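Local atomic coordinates of MutT/nudix family protein (Streptococcus pneumoniae, PDB entry 4HFQ), a protein that hydrolyses UDP-linked precursors of peptidoglycan biosynthesis as a UDP-X diphosphatase of the Nudix family. Residues C83-Q88 against A164-F169; E116-K121 against C150-G155. All coordinates share one frame; numbering follows the deposited sequence.

Contact 1: residues C83-Q88 against A164-F169; sequences CLVRGQ and ADLQFF. With SO4 (sulfate ion), chain G.
The carbonyl oxygen of R86 is gripped by two successive N-H groups, a short bond from A164 N at 2.8 Å and a weak one from D165 N at 3.3 Å. A164 and D165 thus both face R86, a classic beta bulge at one end of the antiparallel pairing of strands 81-87 and 163-170, at the edge of the Nudix sheet. Beyond it the ladder is regular: L84 and Q167 form a hydrogen-bonded pair, and L84 N reaches Q167 O at 2.9 Å, almost straight (177°).

The R86 chain, extended as far as its bend at chi3 (65°), lays the guanidinium flat against A164, whose CB sits 3.6 Å above one face toward the rim. At its edge R86 NH2 donates to O3 of a sulfate, probably from the crystallisation liquor, at 2.8 Å; NH1 also bonds sulfate O2 and has E90 O as a second partner. A water, likewise at the edge, accepts from R86 NH2 and donates to D165 OD2, joining opposite charges that do not touch directly. D165 OD2 also receives Q167 NE2 from above the carboxylate plane.

On the sheet face carrying C83, V85 and L166, the sulfur of C83 is anti to its backbone N (chi1 179°) and packs 3.8 Å from L166 CG. Both CB and SG of C83 also lie over the face of the F168 ring, the sulfur 4.6 Å from the centroid. On the other face of the sheet, L84 meets F169 at about a right angle, CD1 to CD1 3.7 Å, while the F169 ring stands edge-to-face with W93.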
ATOM      1  N   CYS A  83     -20.254 -15.059  -1.750  1.00 12.14           N
ATOM      2  CA  CYS A  83     -20.970 -13.997  -2.456  1.00 12.28           C
ATOM      3  C   CYS A  83     -20.061 -13.306  -3.471  1.00 11.93           C
ATOM      4  O   CYS A  83     -18.975 -12.828  -3.109  1.00 11.58           O
ATOM      5  CB  CYS A  83     -21.483 -12.964  -1.463  1.00 12.69           C
ATOM      6  SG  CYS A  83     -22.355 -11.601  -2.259  1.00 13.91           S
ATOM      7  N   LEU A  84     -20.471 -13.268  -4.729  1.00 11.81           N
ATOM      8  CA  LEU A  84     -19.778 -12.494  -5.751  1.00 11.40           C
ATOM      9  C   LEU A  84     -20.760 -11.592  -6.467  1.00 11.68           C
ATOM     10  O   LEU A  84     -21.963 -11.895  -6.574  1.00 12.37           O
ATOM     11  CB  LEU A  84     -19.054 -13.385  -6.773  1.00 11.34           C
ATOM     12  CG  LEU A  84     -17.963 -14.302  -6.251  1.00 11.84           C
ATOM     13  CD1 LEU A  84     -17.477 -15.269  -7.313  1.00 12.59           C
ATOM     14  CD2 LEU A  84     -16.769 -13.537  -5.683  1.00 11.96           C
ATOM     15  N   VAL A  85     -20.269 -10.440  -6.907  1.00 11.10           N
ATOM     16  CA  VAL A  85     -21.076  -9.497  -7.668  1.00 11.19           C
ATOM     17  C   VAL A  85     -20.492  -9.248  -9.037  1.00 11.42           C
ATOM     18  O   VAL A  85     -19.290  -9.375  -9.251  1.00 11.24           O
ATOM     19  CB  VAL A  85     -21.297  -8.153  -6.911  1.00 11.19           C
ATOM     20  CG1 VAL A  85     -22.170  -8.381  -5.690  1.00 11.61           C
ATOM     21  CG2 VAL A  85     -19.971  -7.490  -6.521  1.00 11.61           C
ATOM     22  N   ARG A  86     -21.370  -8.914  -9.982  1.00 11.56           N
ATOM     23  CA  ARG A  86     -20.955  -8.581 -11.344  1.00 12.42           C
ATOM     24  C   ARG A  86     -21.372  -7.155 -11.646  1.00 12.28           C
ATOM     25  O   ARG A  86     -22.544  -6.806 -11.514  1.00 12.78           O
ATOM     26  CB  ARG A  86     -21.551  -9.577 -12.364  1.00 12.51           C
ATOM     27  CG  ARG A  86     -21.153  -9.300 -13.810  1.00 13.17           C
ATOM     28  CD  ARG A  86     -21.647 -10.384 -14.769  1.00 14.55           C
ATOM     29  NE  ARG A  86     -23.108 -10.450 -14.871  1.00 15.39           N
ATOM     30  CZ  ARG A  86     -23.851  -9.662 -15.644  1.00 15.55           C
ATOM     31  NH1 ARG A  86     -23.302  -8.699 -16.383  1.00 16.04           N
ATOM     32  NH2 ARG A  86     -25.166  -9.818 -15.670  1.00 17.11           N
ATOM     33  N   GLY A  87     -20.393  -6.324 -12.014  1.00 12.69           N
ATOM     34  CA  GLY A  87     -20.677  -4.918 -12.304  1.00 13.52           C
ATOM     35  C   GLY A  87     -21.465  -4.720 -13.586  1.00 14.32           C
ATOM     36  O   GLY A  87     -21.351  -5.517 -14.525  1.00 14.25           O
ATOM     37  N   GLN A  88     -22.242  -3.647 -13.641  1.00 15.16           N
ATOM     38  CA  GLN A  88     -22.850  -3.230 -14.915  1.00 16.11           C
ATOM     39  C   GLN A  88     -21.777  -3.023 -15.976  1.00 16.38           C
ATOM     40  O   GLN A  88     -20.700  -2.486 -15.695  1.00 17.05           O
ATOM     41  CB  GLN A  88     -23.689  -1.950 -14.753  1.00 16.86           C
ATOM     42  CG  GLN A  88     -24.885  -2.077 -13.813  1.00 17.47           C
ATOM     43  CD  GLN A  88     -26.099  -2.820 -14.386  1.00 17.82           C
ATOM     44  OE1 GLN A  88     -27.131  -2.918 -13.721  1.00 19.48           O
ATOM     45  NE2 GLN A  88     -25.982  -3.355 -15.600  1.00 17.84           N
ATOM     46  N   ALA A 164     -24.873  -5.327 -11.651  1.00 15.16           N
ATOM     47  CA  ALA A 164     -25.843  -6.057 -12.487  1.00 15.26           C
ATOM     48  C   ALA A 164     -26.408  -7.291 -11.800  1.00 15.57           C
ATOM     49  O   ALA A 164     -27.581  -7.617 -11.977  1.00 16.65           O
ATOM     50  CB  ALA A 164     -25.206  -6.457 -13.807  1.00 14.73           C
ATOM     51  N   ASP A 165     -25.589  -8.001 -11.034  1.00 15.05           N
ATOM     52  CA  ASP A 165     -26.021  -9.271 -10.457  1.00 14.41           C
ATOM     53  C   ASP A 165     -25.219  -9.612  -9.216  1.00 14.10           C
ATOM     54  O   ASP A 165     -24.097  -9.122  -9.030  1.00 13.77           O
ATOM     55  CB  ASP A 165     -25.916 -10.398 -11.505  1.00 14.92           C
ATOM     56  CG  ASP A 165     -26.846 -11.586 -11.216  1.00 15.44           C
ATOM     57  OD1 ASP A 165     -27.686 -11.521 -10.301  1.00 16.23           O
ATOM     58  OD2 ASP A 165     -26.706 -12.608 -11.927  1.00 16.32           O
ATOM     59  N   LEU A 166     -25.834 -10.418  -8.362  1.00 14.15           N
ATOM     60  CA  LEU A 166     -25.234 -10.938  -7.158  1.00 13.71           C
ATOM     61  C   LEU A 166     -25.646 -12.388  -7.045  1.00 14.77           C
ATOM     62  O   LEU A 166     -26.847 -12.713  -7.105  1.00 15.58           O
ATOM     63  CB  LEU A 166     -25.717 -10.146  -5.938  1.00 13.70           C
ATOM     64  CG  LEU A 166     -25.215 -10.579  -4.550  1.00 12.96           C
ATOM     65  CD1 LEU A 166     -25.273  -9.410  -3.584  1.00 13.59           C
ATOM     66  CD2 LEU A 166     -26.014 -11.761  -3.998  1.00 13.61           C
ATOM     67  N   GLN A 167     -24.665 -13.257  -6.880  1.00 14.41           N
ATOM     68  CA  GLN A 167     -24.935 -14.676  -6.662  1.00 15.00           C
ATOM     69  C   GLN A 167     -23.950 -15.272  -5.677  1.00 14.99           C
ATOM     70  O   GLN A 167     -22.870 -14.692  -5.422  1.00 14.95           O
ATOM     71  CB  GLN A 167     -24.871 -15.469  -7.975  1.00 16.98           C
ATOM     72  CG  GLN A 167     -25.922 -15.097  -9.013  1.00 18.87           C
ATOM     73  CD  GLN A 167     -25.788 -15.882 -10.306  1.00 21.32           C
ATOM     74  OE1 GLN A 167     -25.299 -17.019 -10.319  1.00 23.15           O
ATOM     75  NE2 GLN A 167     -26.214 -15.270 -11.409  1.00 23.24           N
ATOM     76  N   PHE A 168     -24.299 -16.437  -5.141  1.00 14.72           N
ATOM     77  CA  PHE A 168     -23.415 -17.226  -4.300  1.00 14.48           C
ATOM     78  C   PHE A 168     -22.868 -18.411  -5.086  1.00 15.60           C
ATOM     79  O   PHE A 168     -23.614 -19.092  -5.821  1.00 15.88           O
ATOM     80  CB  PHE A 168     -24.136 -17.687  -3.031  1.00 14.41           C
ATOM     81  CG  PHE A 168     -24.319 -16.590  -2.016  1.00 14.66           C
ATOM     82  CD1 PHE A 168     -25.324 -15.646  -2.154  1.00 14.93           C
ATOM     83  CD2 PHE A 168     -23.445 -16.481  -0.940  1.00 14.33           C
ATOM     84  CE1 PHE A 168     -25.460 -14.617  -1.229  1.00 15.57           C
ATOM     85  CE2 PHE A 168     -23.581 -15.472  -0.009  1.00 15.19           C
ATOM     86  CZ  PHE A 168     -24.587 -14.530  -0.151  1.00 15.17           C
ATOM     87  N   PHE A 169     -21.569 -18.665  -4.927  1.00 14.97           N
ATOM     88  CA  PHE A 169     -20.869 -19.707  -5.694  1.00 15.10           C
ATOM     89  C   PHE A 169     -20.104 -20.655  -4.795  1.00 16.23           C
ATOM     90  O   PHE A 169     -19.456 -20.232  -3.831  1.00 16.35           O
ATOM     91  CB  PHE A 169     -19.889 -19.071  -6.686  1.00 15.22           C
ATOM     92  CG  PHE A 169     -20.540 -18.211  -7.719  1.00 14.82           C
ATOM     93  CD1 PHE A 169     -20.787 -16.865  -7.470  1.00 14.57           C
ATOM     94  CD2 PHE A 169     -20.892 -18.739  -8.962  1.00 14.58           C
ATOM     95  CE1 PHE A 169     -21.370 -16.061  -8.440  1.00 13.86           C
ATOM     96  CE2 PHE A 169     -21.490 -17.939  -9.928  1.00 14.17           C
ATOM     97  CZ  PHE A 169     -21.727 -16.591  -9.670  1.00 14.31           C
TER
HETATM   98  S   SO4 G 305     -26.146  -7.748 -18.587  0.70 16.36           S
HETATM   99  O1  SO4 G 305     -26.214  -6.387 -19.126  0.70 20.05           O
HETATM  100  O2  SO4 G 305     -24.767  -8.238 -18.826  0.70 19.90           O
HETATM  101  O3  SO4 G 305     -26.510  -7.790 -17.146  0.70 20.78           O
HETATM  102  O4  SO4 G 305     -27.164  -8.488 -19.354  0.70 20.22           O
HETATM  103  O   HOH W   1     -25.295 -12.331 -14.279  1.00 18.79           O

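Contact 2: residues E116-K121 against C150-G155; sequences EETGFK and CKLLDG
F120 lies with its ring sandwiched between L152 and the backbone of G155. The carbonyl carbon of G155 rests 3.4 Å above one face, displaced toward the rim, and G155 O comes within 3.3 Å of F120 CE2. Over the opposite face sits the branch CD1 of L152, 4.0 Å from the ring plane, while its sister CD2 touches F120 CB; the two side chains cross at about a right angle. A chi1 of -73°, with CG anti to the carbonyl carbon, swings the ring into this slot. L153 O lies in the ring plane at the edge, 3.5 Å from F120 CD2.

Alongside the ring the backbones hold the pair together. K121 N donates to D154 O at 2.9 Å, and K121 O accepts L153 N at 2.8 Å, the latter N-H coming from 41° out of the carbonyl plane. K121 follows with its CB and CG alongside D154 O before its chain bends at chi2 and carries the amine away, to a long, weak ion pair with E115. F120 and G155 form a non-hydrogen-bonded antiparallel pair, supported by a CA-H...O contact from G155 CA to G119 O.

T118 bridges the end of the helix and the start of the strand. Its OG1 accepts F120 N at 3.1 Å, an ST turn, and is also hydrogen-bonded to I114 O in the preceding helical turn. G119, between T118 and F120, is the first residue to leave the helix, with positive phi. E116, E117 and G119 match the EExG of the Nudix box, with F120 at the place of its bulky hydrophobic residue, and the passage from helix 106-118 into strand 120-132 is the close of the loop-helix-loop motif characteristic of Nudix hydrolases.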
ATOM      1  N   GLU A 116     -24.135  -0.466  -0.545  1.00 13.33           N
ATOM      2  CA  GLU A 116     -24.346   0.171  -1.842  1.00 14.69           C
ATOM      3  C   GLU A 116     -24.436  -0.834  -2.974  1.00 14.22           C
ATOM      4  O   GLU A 116     -25.239  -0.670  -3.896  1.00 15.32           O
ATOM      5  CB  GLU A 116     -23.240   1.197  -2.128  1.00 15.72           C
ATOM      6  CG  GLU A 116     -23.313   2.425  -1.236  1.00 18.46           C
ATOM      7  CD  GLU A 116     -22.125   3.364  -1.379  1.00 20.21           C
ATOM      8  OE1 GLU A 116     -21.066   2.967  -1.902  1.00 23.39           O
ATOM      9  OE2 GLU A 116     -22.267   4.521  -0.947  1.00 22.62           O
ATOM     10  N   GLU A 117     -23.635  -1.888  -2.902  1.00 13.61           N
ATOM     11  CA  GLU A 117     -23.543  -2.868  -3.969  1.00 13.16           C
ATOM     12  C   GLU A 117     -24.544  -4.009  -3.800  1.00 13.43           C
ATOM     13  O   GLU A 117     -25.185  -4.415  -4.777  1.00 14.59           O
ATOM     14  CB  GLU A 117     -22.119  -3.438  -4.026  1.00 12.51           C
ATOM     15  CG  GLU A 117     -21.111  -2.421  -4.532  1.00 12.89           C
ATOM     16  CD  GLU A 117     -19.677  -2.843  -4.350  1.00 13.70           C
ATOM     17  OE1 GLU A 117     -19.388  -4.048  -4.209  1.00 12.47           O
ATOM     18  OE2 GLU A 117     -18.829  -1.912  -4.354  1.00 16.18           O
ATOM     19  N   THR A 118     -24.672  -4.537  -2.585  1.00 13.65           N
ATOM     20  CA  THR A 118     -25.479  -5.747  -2.381  1.00 14.16           C
ATOM     21  C   THR A 118     -26.898  -5.466  -1.903  1.00 14.57           C
ATOM     22  O   THR A 118     -27.764  -6.349  -2.022  1.00 14.90           O
ATOM     23  CB  THR A 118     -24.861  -6.717  -1.373  1.00 14.11           C
ATOM     24  OG1 THR A 118     -25.000  -6.184  -0.057  1.00 14.24           O
ATOM     25  CG2 THR A 118     -23.375  -6.991  -1.667  1.00 13.82           C
ATOM     26  N   GLY A 119     -27.129  -4.286  -1.333  1.00 14.86           N
ATOM     27  CA  GLY A 119     -28.435  -3.921  -0.781  1.00 16.29           C
ATOM     28  C   GLY A 119     -28.600  -4.346   0.666  1.00 17.35           C
ATOM     29  O   GLY A 119     -29.693  -4.206   1.230  1.00 19.00           O
ATOM     30  N   PHE A 120     -27.537  -4.873   1.271  1.00 17.29           N
ATOM     31  CA  PHE A 120     -27.611  -5.380   2.641  1.00 18.05           C
ATOM     32  C   PHE A 120     -26.778  -4.618   3.660  1.00 18.14           C
ATOM     33  O   PHE A 120     -25.649  -4.190   3.375  1.00 16.91           O
ATOM     34  CB  PHE A 120     -27.179  -6.835   2.683  1.00 19.08           C
ATOM     35  CG  PHE A 120     -28.186  -7.778   2.094  1.00 20.58           C
ATOM     36  CD1 PHE A 120     -28.213  -8.019   0.729  1.00 21.39           C
ATOM     37  CD2 PHE A 120     -29.105  -8.426   2.911  1.00 21.47           C
ATOM     38  CE1 PHE A 120     -29.146  -8.883   0.179  1.00 22.75           C
ATOM     39  CE2 PHE A 120     -30.044  -9.299   2.365  1.00 22.02           C
ATOM     40  CZ  PHE A 120     -30.057  -9.527   1.000  1.00 22.77           C
ATOM     41  N   LYS A 121     -27.344  -4.454   4.851  1.00 18.09           N
ATOM     42  CA  LYS A 121     -26.564  -4.087   6.031  1.00 18.05           C
ATOM     43  C   LYS A 121     -25.693  -5.289   6.350  1.00 17.05           C
ATOM     44  O   LYS A 121     -25.999  -6.409   5.932  1.00 16.94           O
ATOM     45  CB  LYS A 121     -27.482  -3.798   7.216  1.00 20.72           C
ATOM     46  CG  LYS A 121     -28.551  -2.746   6.955  1.00 24.03           C
ATOM     47  CD  LYS A 121     -28.010  -1.332   7.028  1.00 26.52           C
ATOM     48  CE  LYS A 121     -29.123  -0.388   7.448  1.00 28.07           C
ATOM     49  NZ  LYS A 121     -28.772   1.031   7.179  1.00 30.86           N
ATOM     50  N   CYS A 150     -17.306 -10.973   6.540  1.00 10.65           N
ATOM     51  CA  CYS A 150     -18.515 -10.229   6.921  1.00 11.51           C
ATOM     52  C   CYS A 150     -19.749 -11.109   6.890  1.00 12.67           C
ATOM     53  O   CYS A 150     -19.798 -12.102   6.178  1.00 12.74           O
ATOM     54  CB  CYS A 150     -18.761  -9.019   6.008  1.00 11.32           C
ATOM     55  SG  CYS A 150     -17.398  -7.859   5.868  1.00 11.34           S
ATOM     56  N   LYS A 151     -20.736 -10.713   7.683  1.00 14.04           N
ATOM     57  CA  LYS A 151     -22.032 -11.383   7.707  1.00 15.43           C
ATOM     58  C   LYS A 151     -23.100 -10.381   7.288  1.00 15.75           C
ATOM     59  O   LYS A 151     -23.101  -9.241   7.760  1.00 15.05           O
ATOM     60  CB  LYS A 151     -22.293 -11.913   9.115  1.00 18.15           C
ATOM     61  CG  LYS A 151     -23.694 -12.476   9.335  1.00 20.91           C
ATOM     62  CD  LYS A 151     -23.876 -12.949  10.766  1.00 23.72           C
ATOM     63  CE  LYS A 151     -25.321 -13.374  10.996  1.00 25.66           C
ATOM     64  NZ  LYS A 151     -25.521 -14.139  12.260  1.00 28.26           N
ATOM     65  N   LEU A 152     -23.997 -10.789   6.384  1.00 16.33           N
ATOM     66  CA  LEU A 152     -25.091  -9.926   5.935  1.00 17.56           C
ATOM     67  C   LEU A 152     -26.221  -9.928   6.960  1.00 17.99           C
ATOM     68  O   LEU A 152     -26.458 -10.942   7.616  1.00 19.31           O
ATOM     69  CB  LEU A 152     -25.603 -10.334   4.546  1.00 17.60           C
ATOM     70  CG  LEU A 152     -24.578 -10.255   3.405  1.00 17.66           C
ATOM     71  CD1 LEU A 152     -25.217 -10.614   2.070  1.00 18.36           C
ATOM     72  CD2 LEU A 152     -23.947  -8.875   3.327  1.00 18.55           C
ATOM     73  N   LEU A 153     -26.848  -8.768   7.129  1.00 18.81           N
ATOM     74  CA  LEU A 153     -27.973  -8.593   8.057  1.00 19.99           C
ATOM     75  C   LEU A 153     -29.254  -8.306   7.251  1.00 21.18           C
ATOM     76  O   LEU A 153     -29.564  -9.048   6.324  1.00 22.08           O
ATOM     77  CB  LEU A 153     -27.646  -7.515   9.110  1.00 20.23           C
ATOM     78  CG  LEU A 153     -26.311  -7.642   9.861  1.00 21.07           C
ATOM     79  CD1 LEU A 153     -25.967  -6.383  10.651  1.00 20.65           C
ATOM     80  CD2 LEU A 153     -26.279  -8.874  10.762  1.00 22.05           C
ATOM     81  N   ASP A 154     -29.988  -7.241   7.565  1.00 23.00           N
ATOM     82  CA  ASP A 154     -31.214  -6.923   6.822  1.00 25.87           C
ATOM     83  C   ASP A 154     -30.941  -6.297   5.461  1.00 24.75           C
ATOM     84  O   ASP A 154     -29.960  -5.581   5.282  1.00 24.60           O
ATOM     85  CB  ASP A 154     -32.119  -5.974   7.616  1.00 29.19           C
ATOM     86  CG  ASP A 154     -32.644  -6.595   8.899  1.00 33.64           C
ATOM     87  OD1 ASP A 154     -33.148  -7.737   8.863  1.00 38.12           O
ATOM     88  OD2 ASP A 154     -32.563  -5.924   9.950  1.00 37.28           O
ATOM     89  N   GLY A 155     -31.833  -6.560   4.512  1.00 23.95           N
ATOM     90  CA  GLY A 155     -31.801  -5.920   3.209  1.00 23.44           C
ATOM     91  C   GLY A 155     -32.290  -6.821   2.095  1.00 24.05           C
ATOM     92  O   GLY A 155     -32.961  -7.837   2.333  1.00 24.79           O
TER

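How the contacts relate
Contact 2 is nested within the chain loop closed by contact 1, and their centres are 13 Å apart. They meet where the C-terminal end of the Nudix helix packs on the sheet: L166 CD1 of contact 1 lies 3.5 Å from T118 CB of contact 2, and V85 CG2 is 4.2 Å from E117 OE1. Strand 69-78 joins them into one sheet, pairing with 81-87 and with 143-153. E117 OE1 is hydrogen-bonded to G97 N, tying the helix to strand 93-99. A second sulfate about 3 Å from the V85 side chain lies near this junction; in Nudix enzymes the glutamates of the box generally bind the catalytic metals, consistent with an active site close by.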